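Local coordinates for histidine phosphotransfer protein (Medicago truncatula, PDB 4G78), which probably carries phosphoryl groups between cytokinin sensor histidine kinases and response regulators as the intermediate of a two-component phosphorelay, at residues E45-F50 with A87-A92; Q74-A79 with T100-C105; Q81-S86 with R93-C98. All blocks are in the same frame, centred on the assembly; numbering follows the deposited sequence. Where two conformers were deposited one is given.

Contact 1. Residues E45-F50 with A87-A92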
ATOM      1  N   GLU A  45      10.173   2.062  -7.804  1.00 11.22           N
ATOM      2  CA  GLU A  45      10.255   0.773  -8.499  1.00 11.68           C
ATOM      3  C   GLU A  45       9.552  -0.325  -7.657  1.00 10.90           C
ATOM      4  O   GLU A  45       8.799  -1.142  -8.182  1.00 12.51           O
ATOM      5  CB  GLU A  45      11.634   0.371  -8.896  1.00 13.74           C
ATOM      6  CG  GLU A  45      12.284   1.333  -9.878  1.00 18.21           C
ATOM      7  CD  GLU A  45      11.571   1.659 -11.197  1.00 20.52           C
ATOM      8  OE1 GLU A  45      11.696   0.766 -12.066  1.00 32.49           O
ATOM      9  OE2 GLU A  45      10.968   2.729 -11.292  1.00 37.23           O
ATOM     10  N   VAL A  46       9.905  -0.363  -6.379  1.00  9.36           N
ATOM     11  CA  VAL A  46       9.308  -1.346  -5.460  1.00  8.70           C
ATOM     12  C   VAL A  46       7.783  -1.153  -5.415  1.00  9.08           C
ATOM     13  O   VAL A  46       7.038  -2.146  -5.498  1.00  9.36           O
ATOM     14  CB  VAL A  46       9.907  -1.227  -4.079  1.00  8.39           C
ATOM     15  CG1 VAL A  46       9.113  -1.998  -3.047  1.00  9.02           C
ATOM     16  CG2 VAL A  46      11.364  -1.702  -4.058  1.00 10.22           C
ATOM     17  N   MET A  47       7.331   0.070  -5.235  1.00  9.32           N
ATOM     18  CA  MET A  47       5.908   0.292  -5.090  0.53 11.32           C
ATOM     19  C   MET A  47       5.175  -0.077  -6.373  1.00  9.91           C
ATOM     20  O   MET A  47       4.047  -0.548  -6.267  1.00 10.83           O
ATOM     21  CB  MET A  47       5.608   1.717  -4.649  0.53 10.76           C
ATOM     22  CG  MET A  47       5.991   2.003  -3.199  0.53  9.39           C
ATOM     23  SD  MET A  47       5.879   0.778  -1.883  0.53 12.49           S
ATOM     24  CE  MET A  47       5.268   1.732  -0.596  0.53 28.08           C
ATOM     25  N   THR A  48       5.747   0.148  -7.552  1.00 10.60           N
ATOM     26  CA  THR A  48       5.050  -0.230  -8.783  1.00 11.69           C
ATOM     27  C   THR A  48       4.866  -1.767  -8.798  1.00 10.01           C
ATOM     28  O   THR A  48       3.798  -2.250  -9.191  1.00 11.26           O
ATOM     29  CB  THR A  48       5.847   0.283  -9.972  1.00 14.74           C
ATOM     30  OG1 THR A  48       5.883   1.648  -9.969  1.00 19.20           O
ATOM     31  CG2 THR A  48       5.259  -0.294 -11.274  1.00 21.37           C
ATOM     32  N   MET A  49       5.857  -2.496  -8.384  1.00  9.70           N
ATOM     33  CA  MET A  49       5.745  -3.971  -8.294  1.00  9.71           C
ATOM     34  C   MET A  49       4.620  -4.357  -7.338  1.00  9.12           C
ATOM     35  O   MET A  49       3.830  -5.247  -7.615  1.00  9.88           O
ATOM     36  CB  MET A  49       7.084  -4.557  -7.888  1.00  9.85           C
ATOM     37  CG  MET A  49       8.142  -4.442  -8.948  1.00 10.22           C
ATOM     38  SD  MET A  49       9.766  -4.938  -8.267  1.00 10.75           S
ATOM     39  CE  MET A  49      10.762  -4.668  -9.728  1.00 13.43           C
ATOM     40  N   PHE A  50       4.600  -3.710  -6.172  1.00  9.00           N
ATOM     41  CA  PHE A  50       3.578  -3.949  -5.166  1.00  9.08           C
ATOM     42  C   PHE A  50       2.188  -3.606  -5.686  1.00  8.87           C
ATOM     43  O   PHE A  50       1.240  -4.377  -5.460  1.00  9.59           O
ATOM     44  CB  PHE A  50       3.932  -3.132  -3.911  1.00  9.50           C
ATOM     45  CG  PHE A  50       2.804  -3.095  -2.903  1.00  9.24           C
ATOM     46  CD1 PHE A  50       2.538  -4.138  -2.091  1.00  9.40           C
ATOM     47  CD2 PHE A  50       2.037  -1.951  -2.786  1.00 10.52           C
ATOM     48  CE1 PHE A  50       1.532  -4.127  -1.182  1.00 10.46           C
ATOM     49  CE2 PHE A  50       1.003  -1.882  -1.869  1.00 11.50           C
ATOM     50  CZ  PHE A  50       0.775  -3.024  -1.046  1.00 11.26           C
ATOM     51  N   ALA A  87       3.287  -5.772   4.226  1.00  9.26           N
ATOM     52  CA  ALA A  87       4.364  -5.634   5.176  1.00 10.55           C
ATOM     53  C   ALA A  87       5.688  -5.373   4.492  1.00  9.84           C
ATOM     54  O   ALA A  87       6.525  -4.611   5.076  1.00 12.06           O
ATOM     55  CB  ALA A  87       4.506  -6.901   6.008  1.00 12.27           C
ATOM     56  N   SER A  88       5.919  -5.871   3.331  1.00 10.14           N
ATOM     57  CA  SER A  88       7.206  -5.692   2.591  1.00 10.31           C
ATOM     58  C   SER A  88       7.457  -4.292   2.155  1.00 10.07           C
ATOM     59  O   SER A  88       8.609  -3.951   1.834  1.00 10.78           O
ATOM     60  CB  SER A  88       7.309  -6.647   1.426  1.00 11.25           C
ATOM     61  OG  SER A  88       6.613  -6.205   0.239  1.00 12.18           O
ATOM     62  N   VAL A  89       6.412  -3.477   2.119  1.00  9.60           N
ATOM     63  CA  VAL A  89       6.518  -2.111   1.666  1.00  9.42           C
ATOM     64  C   VAL A  89       6.111  -1.075   2.717  1.00  8.70           C
ATOM     65  O   VAL A  89       6.167   0.102   2.458  1.00  9.96           O
ATOM     66  CB  VAL A  89       5.803  -1.878   0.348  1.00 10.02           C
ATOM     67  CG1 VAL A  89       6.318  -2.792  -0.761  1.00 11.42           C
ATOM     68  CG2 VAL A  89       4.288  -1.989   0.482  1.00 10.42           C
ATOM     69  N   GLY A  90       5.699  -1.536   3.904  1.00  8.34           N
ATOM     70  CA  GLY A  90       5.277  -0.586   4.943  1.00  8.70           C
ATOM     71  C   GLY A  90       3.911  -0.003   4.780  1.00  8.10           C
ATOM     72  O   GLY A  90       3.609   1.045   5.348  1.00  8.97           O
ATOM     73  N   ALA A  91       3.010  -0.721   4.083  1.00  7.98           N
ATOM     74  CA  ALA A  91       1.614  -0.298   3.887  1.00  8.32           C
ATOM     75  C   ALA A  91       0.803  -0.778   5.102  1.00  7.97           C
ATOM     76  O   ALA A  91       0.147  -1.812   5.077  1.00  9.59           O
ATOM     77  CB  ALA A  91       1.087  -0.862   2.600  1.00  8.93           C
ATOM     78  N   ALA A  92       0.890  -0.015   6.203  1.00  8.64           N
ATOM     79  CA  ALA A  92       0.460  -0.468   7.503  1.00  8.96           C
ATOM     80  C   ALA A  92      -1.049  -0.703   7.608  1.00  8.79           C
ATOM     81  O   ALA A  92      -1.498  -1.719   8.095  1.00  9.83           O
ATOM     82  CB  ALA A  92       0.900   0.527   8.567  1.00 10.87           C
TER
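Val-89 is the bump of this contact, and Val-46, Met-47 and Phe-50 form the hollow that receives it. Its beta-branched side chain points toward helix 41-66 and presents three surfaces at once. In the conformers described, one of two deposited for both Phe-50 and Met-47, CG2 lies over the face of the Phe-50 ring, 3.7 Å above the plane and 5° off the normal through the ring centroid, a CH-pi contact with the methyl on the middle of the ring. The ring is brought there because Phe-50 carries CG anti to the backbone N (chi1 169°), turning it across the gap. The other methyl, Val-89 CG1, lies alongside CG1 of Val-46 at 3.7 Å, and the branch point Val-89 CB is met by SD of Met-47 at 3.5 Å. An unbranched, flexible methionine suits this wall: its CB does not aim at the valine, but bends at chi2 and chi3 bring sulfur and CE up against it. Ala-91, with a single methyl, adds a small shoulder whose CB comes within 4.3 Å of Phe-50 CZ.

Around the hollow, helix 110-145 contributes Leu-131 and Phe-135 against Met-47 and Tyr-124 against Phe-50, while Leu-31 of helix 26-32 touches Val-46. The contact is therefore buried and apolar. Val-89 plugs this pocket near the end of helix 72-89. Gly-90 follows with positive phi (78°), a conformation that comes easily without a side chain, and makes a Schellman motif; Ala-91 takes the N-cap position of helix 92-99, completing a tight helix-to-helix turn packed against the bundle core of the HPt domain.

Contact 2. Residues Q74-A79 with T100-C105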
ATOM      1  N   GLN A  74      -9.274 -20.304   0.085  1.00 17.26           N
ATOM      2  CA  GLN A  74      -8.614 -19.428  -0.861  0.58 17.46           C
ATOM      3  C   GLN A  74      -8.674 -17.952  -0.469  1.00 15.07           C
ATOM      4  O   GLN A  74      -7.726 -17.226  -0.678  1.00 15.26           O
ATOM      5  CB  GLN A  74      -9.158 -19.637  -2.282  0.58 20.35           C
ATOM      6  CG  GLN A  74      -8.474 -20.705  -3.058  0.58 30.97           C
ATOM      7  CD  GLN A  74      -6.965 -20.440  -3.169  0.58 37.41           C
ATOM      8  OE1 GLN A  74      -6.223 -20.857  -2.335  0.58 42.38           O
ATOM      9  NE2 GLN A  74      -6.553 -19.753  -4.202  0.58 30.84           N
ATOM     10  N   ILE A  75      -9.802 -17.494   0.008  1.00 14.94           N
ATOM     11  CA  ILE A  75      -9.866 -16.112   0.483  0.61 13.93           C
ATOM     12  C   ILE A  75      -8.856 -15.830   1.552  1.00 13.43           C
ATOM     13  O   ILE A  75      -8.110 -14.859   1.527  1.00 12.87           O
ATOM     14  CB  ILE A  75     -11.269 -15.770   1.014  0.61 14.64           C
ATOM     15  CG1 ILE A  75     -12.364 -16.065  -0.065  0.61 15.76           C
ATOM     16  CG2 ILE A  75     -11.229 -14.326   1.429  0.61 14.90           C
ATOM     17  CD1 ILE A  75     -12.131 -15.243  -1.285  0.61 19.03           C
ATOM     18  N   ASP A  76      -8.776 -16.766   2.498  1.00 14.66           N
ATOM     19  CA  ASP A  76      -7.805 -16.630   3.562  0.56 16.15           C
ATOM     20  C   ASP A  76      -6.359 -16.664   3.036  1.00 14.29           C
ATOM     21  O   ASP A  76      -5.531 -15.828   3.456  1.00 14.85           O
ATOM     22  CB  ASP A  76      -8.121 -17.652   4.658  0.56 20.73           C
ATOM     23  CG  ASP A  76      -7.382 -17.350   5.951  0.56 23.40           C
ATOM     24  OD1 ASP A  76      -7.545 -16.478   6.674  0.56 35.81           O
ATOM     25  OD2 ASP A  76      -6.450 -18.058   5.981  0.56 32.65           O
ATOM     26  N   ALA A  77      -6.079 -17.493   2.049  1.00 15.17           N
ATOM     27  CA  ALA A  77      -4.728 -17.546   1.472  1.00 15.53           C
ATOM     28  C   ALA A  77      -4.413 -16.208   0.785  1.00 13.50           C
ATOM     29  O   ALA A  77      -3.279 -15.722   0.877  1.00 14.58           O
ATOM     30  CB  ALA A  77      -4.630 -18.692   0.544  1.00 19.28           C
ATOM     31  N   HIS A  78      -5.345 -15.671   0.043  1.00 13.24           N
ATOM     32  CA  HIS A  78      -5.126 -14.385  -0.622  1.00 12.13           C
ATOM     33  C   HIS A  78      -4.851 -13.287   0.411  1.00 11.13           C
ATOM     34  O   HIS A  78      -3.987 -12.455   0.240  1.00 11.46           O
ATOM     35  CB  HIS A  78      -6.308 -13.975  -1.517  1.00 13.45           C
ATOM     36  CG  HIS A  78      -6.527 -14.723  -2.740  1.00 16.37           C
ATOM     37  ND1 HIS A  78      -5.533 -14.977  -3.660  1.00 25.41           N
ATOM     38  CD2 HIS A  78      -7.708 -15.209  -3.280  1.00 21.06           C
ATOM     39  CE1 HIS A  78      -6.090 -15.678  -4.686  1.00 30.86           C
ATOM     40  NE2 HIS A  78      -7.422 -15.851  -4.447  1.00 24.57           N
ATOM     41  N   ALA A  79      -5.653 -13.263   1.467  1.00 11.33           N
ATOM     42  CA  ALA A  79      -5.485 -12.227   2.507  1.00 11.12           C
ATOM     43  C   ALA A  79      -4.091 -12.356   3.140  1.00 11.17           C
ATOM     44  O   ALA A  79      -3.446 -11.339   3.393  1.00 11.21           O
ATOM     45  CB  ALA A  79      -6.550 -12.325   3.551  1.00 13.03           C
ATOM     46  N   THR A 100      -7.685  -9.101   9.274  1.00 16.86           N
ATOM     47  CA  THR A 100      -9.060  -9.293   9.712  1.00 18.23           C
ATOM     48  C   THR A 100      -9.807 -10.402   9.008  1.00 17.22           C
ATOM     49  O   THR A 100     -10.887 -10.775   9.495  1.00 20.28           O
ATOM     50  CB  THR A 100      -9.822  -8.010   9.659  1.00 18.53           C
ATOM     51  OG1 THR A 100     -10.058  -7.630   8.261  1.00 19.25           O
ATOM     52  CG2 THR A 100      -9.228  -6.852  10.390  1.00 23.70           C
ATOM     53  N   PHE A 101      -9.331 -10.946   7.889  1.00 16.66           N
ATOM     54  CA  PHE A 101     -10.086 -11.905   7.131  1.00 16.28           C
ATOM     55  C   PHE A 101     -10.091 -13.249   7.808  1.00 17.02           C
ATOM     56  O   PHE A 101     -11.117 -13.973   7.689  1.00 18.66           O
ATOM     57  CB  PHE A 101      -9.435 -12.135   5.746  1.00 14.98           C
ATOM     58  CG  PHE A 101      -9.773 -11.057   4.745  1.00 13.27           C
ATOM     59  CD1 PHE A 101     -10.828 -11.242   3.879  1.00 14.08           C
ATOM     60  CD2 PHE A 101      -9.028  -9.881   4.714  1.00 14.45           C
ATOM     61  CE1 PHE A 101     -11.087 -10.217   2.910  1.00 15.16           C
ATOM     62  CE2 PHE A 101      -9.258  -8.941   3.748  1.00 13.57           C
ATOM     63  CZ  PHE A 101     -10.249  -9.121   2.854  1.00 13.56           C
ATOM     64  N   ARG A 102      -9.042 -13.686   8.467  1.00 19.77           N
ATOM     65  CA  ARG A 102      -8.899 -15.098   8.854  1.00 20.96           C
ATOM     66  C   ARG A 102     -10.086 -15.515   9.704  1.00 24.37           C
ATOM     67  O   ARG A 102     -10.640 -16.596   9.501  1.00 26.15           O
ATOM     68  CB  ARG A 102      -7.574 -15.267   9.594  1.00 26.42           C
ATOM     69  CG  ARG A 102      -7.125 -16.708   9.803  1.00 38.76           C
ATOM     70  CD  ARG A 102      -5.600 -16.763   9.903  1.00 52.06           C
ATOM     71  NE  ARG A 102      -4.999 -17.489   8.803  1.00 59.20           N
ATOM     72  CZ  ARG A 102      -4.066 -17.053   7.980  1.00 66.17           C
ATOM     73  NH1 ARG A 102      -3.569 -15.828   8.087  1.00 61.91           N
ATOM     74  NH2 ARG A 102      -3.611 -17.850   7.016  1.00 61.33           N
ATOM     75  N   ASN A 103     -10.343 -14.642  10.631  1.00 27.48           N
ATOM     76  CA  ASN A 103     -11.469 -15.026  11.529  1.00 33.52           C
ATOM     77  C   ASN A 103     -12.710 -15.345  10.703  1.00 30.37           C
ATOM     78  O   ASN A 103     -13.422 -16.327  10.986  1.00 31.01           O
ATOM     79  CB  ASN A 103     -11.644 -13.823  12.466  1.00 48.99           C
ATOM     80  CG  ASN A 103     -12.639 -13.982  13.594  1.00 45.59           C
ATOM     81  OD1 ASN A 103     -13.539 -14.826  13.600  1.00 63.62           O
ATOM     82  ND2 ASN A 103     -12.494 -13.162  14.621  1.00 61.90           N
ATOM     83  N   PHE A 104     -13.160 -14.583   9.774  1.00 27.40           N
ATOM     84  CA  PHE A 104     -14.352 -14.815   8.971  1.00 26.53           C
ATOM     85  C   PHE A 104     -14.213 -15.990   8.011  1.00 24.43           C
ATOM     86  O   PHE A 104     -15.201 -16.656   7.783  1.00 24.95           O
ATOM     87  CB  PHE A 104     -14.601 -13.559   8.255  1.00 25.59           C
ATOM     88  CG  PHE A 104     -15.058 -12.417   9.159  1.00 24.11           C
ATOM     89  CD1 PHE A 104     -16.182 -12.523   9.930  1.00 26.39           C
ATOM     90  CD2 PHE A 104     -14.290 -11.266   9.193  1.00 25.46           C
ATOM     91  CE1 PHE A 104     -16.668 -11.460  10.698  1.00 29.55           C
ATOM     92  CE2 PHE A 104     -14.782 -10.203   9.919  1.00 31.24           C
ATOM     93  CZ  PHE A 104     -15.901 -10.291  10.721  1.00 27.02           C
ATOM     94  N   CYS A 105     -13.016 -16.175   7.510  1.00 20.24           N
ATOM     95  CA  CYS A 105     -12.789 -17.309   6.624  1.00 20.66           C
ATOM     96  C   CYS A 105     -12.954 -18.595   7.413  1.00 21.58           C
ATOM     97  O   CYS A 105     -13.603 -19.539   6.944  1.00 25.08           O
ATOM     98  CB  CYS A 105     -11.405 -17.249   5.979  1.00 19.81           C
ATOM     99  SG  CYS A 105     -11.263 -15.964   4.778  1.00 19.00           S
TER
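The Arg-102 guanidinium has the carboxylate of Asp-76 over one face, with the two planes nearly perpendicular, 82° apart. In the conformers described for Asp-76 and Ile-75, each one of two deposited, OD2 of Asp-76 forms a salt bridge with NH2 of Arg-102 at 3.0 Å; it comes from above the plane, so the charges meet without the side-by-side, two-pronged pairing possible between these groups. The second flat group, the Phe-101 ring, is approached obliquely by CB of Ala-79 and CG2 of Ile-75, the latter 4.0 Å from Phe-101 CD1.

Small residues let the backbones draw close: Ala-79 CB sits 3.6 Å from Phe-101 CB. Cys-105, with SG beside its own backbone N (chi1 -71°), fills the next gap, its sulfur 3.7 Å from Ile-75 CG2. Ile-75 and Phe-101 turn inward to Leu-65 and Met-61 of helix 41-66, whereas the salt bridge lies along a more exposed margin.

The short segments run antiparallel at 172°, their axes 9.0 Å apart. This apolar seam with a charged border joins two neighbouring helices of the HPt bundle, directly beside His-80, the predicted phosphorylation site that follows Ala-79 in the chain.

Contact 3. Residues Q81-S86 with R93-C98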
ATOM      1  N   GLN A  81      -1.351 -13.652   1.745  1.00 11.56           N
ATOM      2  CA  GLN A  81      -0.382 -13.202   0.762  0.60 11.35           C
ATOM      3  C   GLN A  81      -0.332 -11.689   0.733  1.00 10.84           C
ATOM      4  O   GLN A  81       0.745 -11.081   0.703  1.00 11.46           O
ATOM      5  CB  GLN A  81      -0.622 -13.811  -0.600  0.60 12.04           C
ATOM      6  CG  GLN A  81       0.192 -13.207  -1.752  0.60 14.55           C
ATOM      7  CD  GLN A  81       1.634 -13.644  -1.685  0.60 17.43           C
ATOM      8  OE1 GLN A  81       1.979 -14.748  -1.216  0.60 22.90           O
ATOM      9  NE2 GLN A  81       2.524 -12.756  -2.227  0.60 18.83           N
ATOM     10  N   GLN A  82      -1.505 -11.033   0.675  1.00 10.26           N
ATOM     11  CA  GLN A  82      -1.520  -9.565   0.658  1.00  9.66           C
ATOM     12  C   GLN A  82      -0.962  -8.990   1.932  1.00  9.43           C
ATOM     13  O   GLN A  82      -0.331  -7.919   1.905  1.00  9.74           O
ATOM     14  CB  GLN A  82      -2.933  -9.067   0.374  1.00  9.58           C
ATOM     15  CG  GLN A  82      -3.004  -7.568   0.164  1.00  9.52           C
ATOM     16  CD  GLN A  82      -2.247  -7.085  -1.030  1.00  9.28           C
ATOM     17  OE1 GLN A  82      -2.207  -7.746  -2.075  1.00 10.52           O
ATOM     18  NE2 GLN A  82      -1.612  -5.902  -0.953  1.00  9.91           N
ATOM     19  N   LYS A  83      -1.165  -9.633   3.062  1.00  9.92           N
ATOM     20  CA  LYS A  83      -0.607  -9.137   4.315  1.00 10.33           C
ATOM     21  C   LYS A  83       0.909  -9.050   4.209  1.00 10.35           C
ATOM     22  O   LYS A  83       1.511  -8.044   4.576  1.00 10.52           O
ATOM     23  CB  LYS A  83      -1.014 -10.066   5.457  1.00 11.52           C
ATOM     24  CG  LYS A  83      -0.677  -9.487   6.821  1.00 16.21           C
ATOM     25  CD  LYS A  83      -0.790 -10.551   7.887  1.00 26.28           C
ATOM     26  CE  LYS A  83      -2.143 -11.024   8.190  1.00 35.12           C
ATOM     27  NZ  LYS A  83      -2.147 -11.772   9.499  1.00 48.92           N
ATOM     28  N   GLY A  84       1.552 -10.140   3.734  1.00 10.73           N
ATOM     29  CA  GLY A  84       2.993 -10.155   3.656  1.00 11.61           C
ATOM     30  C   GLY A  84       3.514  -9.162   2.605  1.00 10.55           C
ATOM     31  O   GLY A  84       4.548  -8.521   2.799  1.00 11.14           O
ATOM     32  N   SER A  85       2.809  -9.029   1.501  1.00 10.03           N
ATOM     33  CA  SER A  85       3.200  -8.079   0.480  1.00  9.85           C
ATOM     34  C   SER A  85       3.139  -6.647   1.043  1.00  9.20           C
ATOM     35  O   SER A  85       4.034  -5.825   0.843  1.00  9.66           O
ATOM     36  CB  SER A  85       2.261  -8.231  -0.704  1.00 11.35           C
ATOM     37  OG  SER A  85       2.462  -7.340  -1.721  1.00 12.54           O
ATOM     38  N   SER A  86       2.064  -6.356   1.777  1.00  8.98           N
ATOM     39  CA  SER A  86       1.884  -5.044   2.388  1.00  8.54           C
ATOM     40  C   SER A  86       2.949  -4.757   3.403  1.00  8.89           C
ATOM     41  O   SER A  86       3.484  -3.660   3.501  1.00  9.17           O
ATOM     42  CB  SER A  86       0.481  -4.977   2.972  1.00  9.07           C
ATOM     43  OG  SER A  86      -0.523  -5.176   2.020  1.00  9.93           O
ATOM     44  N   ARG A  93      -1.839   0.285   7.154  1.00  8.67           N
ATOM     45  CA  ARG A  93      -3.295   0.137   7.217  1.00  8.98           C
ATOM     46  C   ARG A  93      -3.765  -0.984   6.330  1.00  8.50           C
ATOM     47  O   ARG A  93      -4.688  -1.739   6.690  1.00 10.31           O
ATOM     48  CB  ARG A  93      -4.000   1.457   6.960  1.00  8.92           C
ATOM     49  CG  ARG A  93      -4.087   2.350   8.184  1.00  9.45           C
ATOM     50  CD  ARG A  93      -4.327   3.810   7.876  1.00  9.97           C
ATOM     51  NE  ARG A  93      -5.623   4.034   7.239  1.00  9.76           N
ATOM     52  CZ  ARG A  93      -6.219   5.233   7.195  1.00 10.17           C
ATOM     53  NH1 ARG A  93      -5.702   6.263   7.816  1.00 11.55           N
ATOM     54  NH2 ARG A  93      -7.350   5.358   6.513  1.00 11.71           N
ATOM     55  N   VAL A  94      -3.179  -1.147   5.136  1.00  8.29           N
ATOM     56  CA  VAL A  94      -3.553  -2.254   4.251  1.00  8.52           C
ATOM     57  C   VAL A  94      -3.223  -3.577   4.939  1.00  8.73           C
ATOM     58  O   VAL A  94      -4.050  -4.507   4.968  1.00  9.39           O
ATOM     59  CB  VAL A  94      -2.881  -2.110   2.884  1.00  8.38           C
ATOM     60  CG1 VAL A  94      -3.173  -3.355   2.024  1.00  9.43           C
ATOM     61  CG2 VAL A  94      -3.298  -0.864   2.146  1.00  9.79           C
ATOM     62  N   LYS A  95      -2.008  -3.699   5.497  1.00  8.66           N
ATOM     63  CA  LYS A  95      -1.593  -4.920   6.178  1.00  9.74           C
ATOM     64  C   LYS A  95      -2.580  -5.279   7.278  1.00 10.06           C
ATOM     65  O   LYS A  95      -2.950  -6.462   7.442  1.00 11.22           O
ATOM     66  CB  LYS A  95      -0.173  -4.712   6.747  1.00 11.51           C
ATOM     67  CG  LYS A  95       0.250  -5.740   7.760  1.00 15.54           C
ATOM     68  CD  LYS A  95       1.571  -5.424   8.381  1.00 16.49           C
ATOM     69  CE  LYS A  95       1.755  -5.899   9.770  1.00 20.60           C
ATOM     70  NZ  LYS A  95       1.211  -5.029  10.849  1.00 24.21           N
ATOM     71  N   ASN A  96      -2.989  -4.279   8.056  1.00 10.36           N
ATOM     72  CA  ASN A  96      -3.805  -4.586   9.196  1.00 11.71           C
ATOM     73  C   ASN A  96      -5.184  -5.015   8.755  1.00 11.60           C
ATOM     74  O   ASN A  96      -5.766  -5.945   9.344  1.00 14.17           O
ATOM     75  CB  ASN A  96      -3.735  -3.425  10.160  1.00 13.25           C
ATOM     76  CG  ASN A  96      -2.314  -3.287  10.787  1.00 15.14           C
ATOM     77  OD1 ASN A  96      -1.575  -4.336  10.897  1.00 18.77           O
ATOM     78  ND2 ASN A  96      -1.939  -2.138  11.186  1.00 18.41           N
ATOM     79  N   VAL A  97      -5.738  -4.479   7.689  1.00 11.15           N
ATOM     80  CA  VAL A  97      -7.019  -5.004   7.178  1.00 11.77           C
ATOM     81  C   VAL A  97      -6.851  -6.441   6.748  1.00 11.72           C
ATOM     82  O   VAL A  97      -7.783  -7.268   6.935  1.00 12.99           O
ATOM     83  CB  VAL A  97      -7.598  -4.170   6.000  1.00 13.39           C
ATOM     84  CG1 VAL A  97      -8.819  -4.813   5.460  1.00 15.49           C
ATOM     85  CG2 VAL A  97      -7.881  -2.710   6.345  1.00 15.20           C
ATOM     86  N   CYS A  98      -5.757  -6.792   6.129  1.00 11.65           N
ATOM     87  CA  CYS A  98      -5.587  -8.166   5.687  1.00 12.09           C
ATOM     88  C   CYS A  98      -5.698  -9.131   6.831  1.00 12.99           C
ATOM     89  O   CYS A  98      -6.173 -10.257   6.675  1.00 15.22           O
ATOM     90  CB  CYS A  98      -4.236  -8.333   4.994  1.00 13.11           C
ATOM     91  SG  CYS A  98      -4.118  -7.521   3.428  1.00 13.57           S
TER
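Cys-98 lodges its thiol against the start of the Gln-82 side chain, with SG 3.4 Å from Gln-82 CG, in the groove between two antiparallel helix segments, 158° apart in direction. The sulfur lies beside its own backbone N (chi1 -70°). The CB of Cys-98 meets the CB of Lys-83 at 3.7 Å, and a slim residue is apt here because the backbones are so near. Toward the turn, Ser-86 plays the matching part: its hydroxyl OG presses on the methyl CG1 of Val-94, a tight 3.2 Å, while its CB rests on the backbone of Lys-95.

The serine hydroxyl can face a hydrocarbon because its polarity is spent within its own helix. Ser-86 OG donates to Gln-82 O at 2.8 Å, reaching that carbonyl from the face opposite the helical N-H of Ser-86. It also accepts from Gln-82 NE2 at 3.2 Å, a bent bond with an N-H...O angle of 140°. The bend of Gln-82 at chi2 places NE2 between Ser-54 OG of helix 41-66, its stronger partner, and Ser-86 OG.

On the outer side, the lysine stems pass at a slant, CG of Lys-83 lying 4.0 Å from CG of Lys-95. Their amines part company: Lys-95 NZ bonds to Asn-96 OD1 at 2.9 Å, and the Lys-83 chain, bent at chi3, heads toward the Gln-81 and Cys-98 end.

Across the interface, then, the touching is by van der Waals packing, although most of the residues are polar by type. The hydroxyl is satisfied within its own helix, and Gln-82 NE2 by Ser-86 and Ser-54; the lysines lend methylenes and backbone rather than their amines, which probably make the outer margin of the contact more positive.

Overall arrangement
From the N terminus the chain first reaches 45-50 on helix 41-66, then runs down helix 72-89, which supplies 74-79, 81-86 and the start of 87-92 in turn. Contact 1 closes the longest loop, 36 intervening residues, and ties helix 41-66 to the end of helix 72-89 and the turn that follows. Returning antiparallel, helix 92-99 closes contact 3 across six residues, and helix 101-106 closes contact 2 across twenty. Contact 3 thus lies within the span of contact 2, whereas contact 1 crosses both. Contacts 1 and 3 adjoin, linked by a probable hydrogen bond from Ala-91 N to Ser-86 O; contact 2 continues the same helical hairpin outward, beyond contact 3.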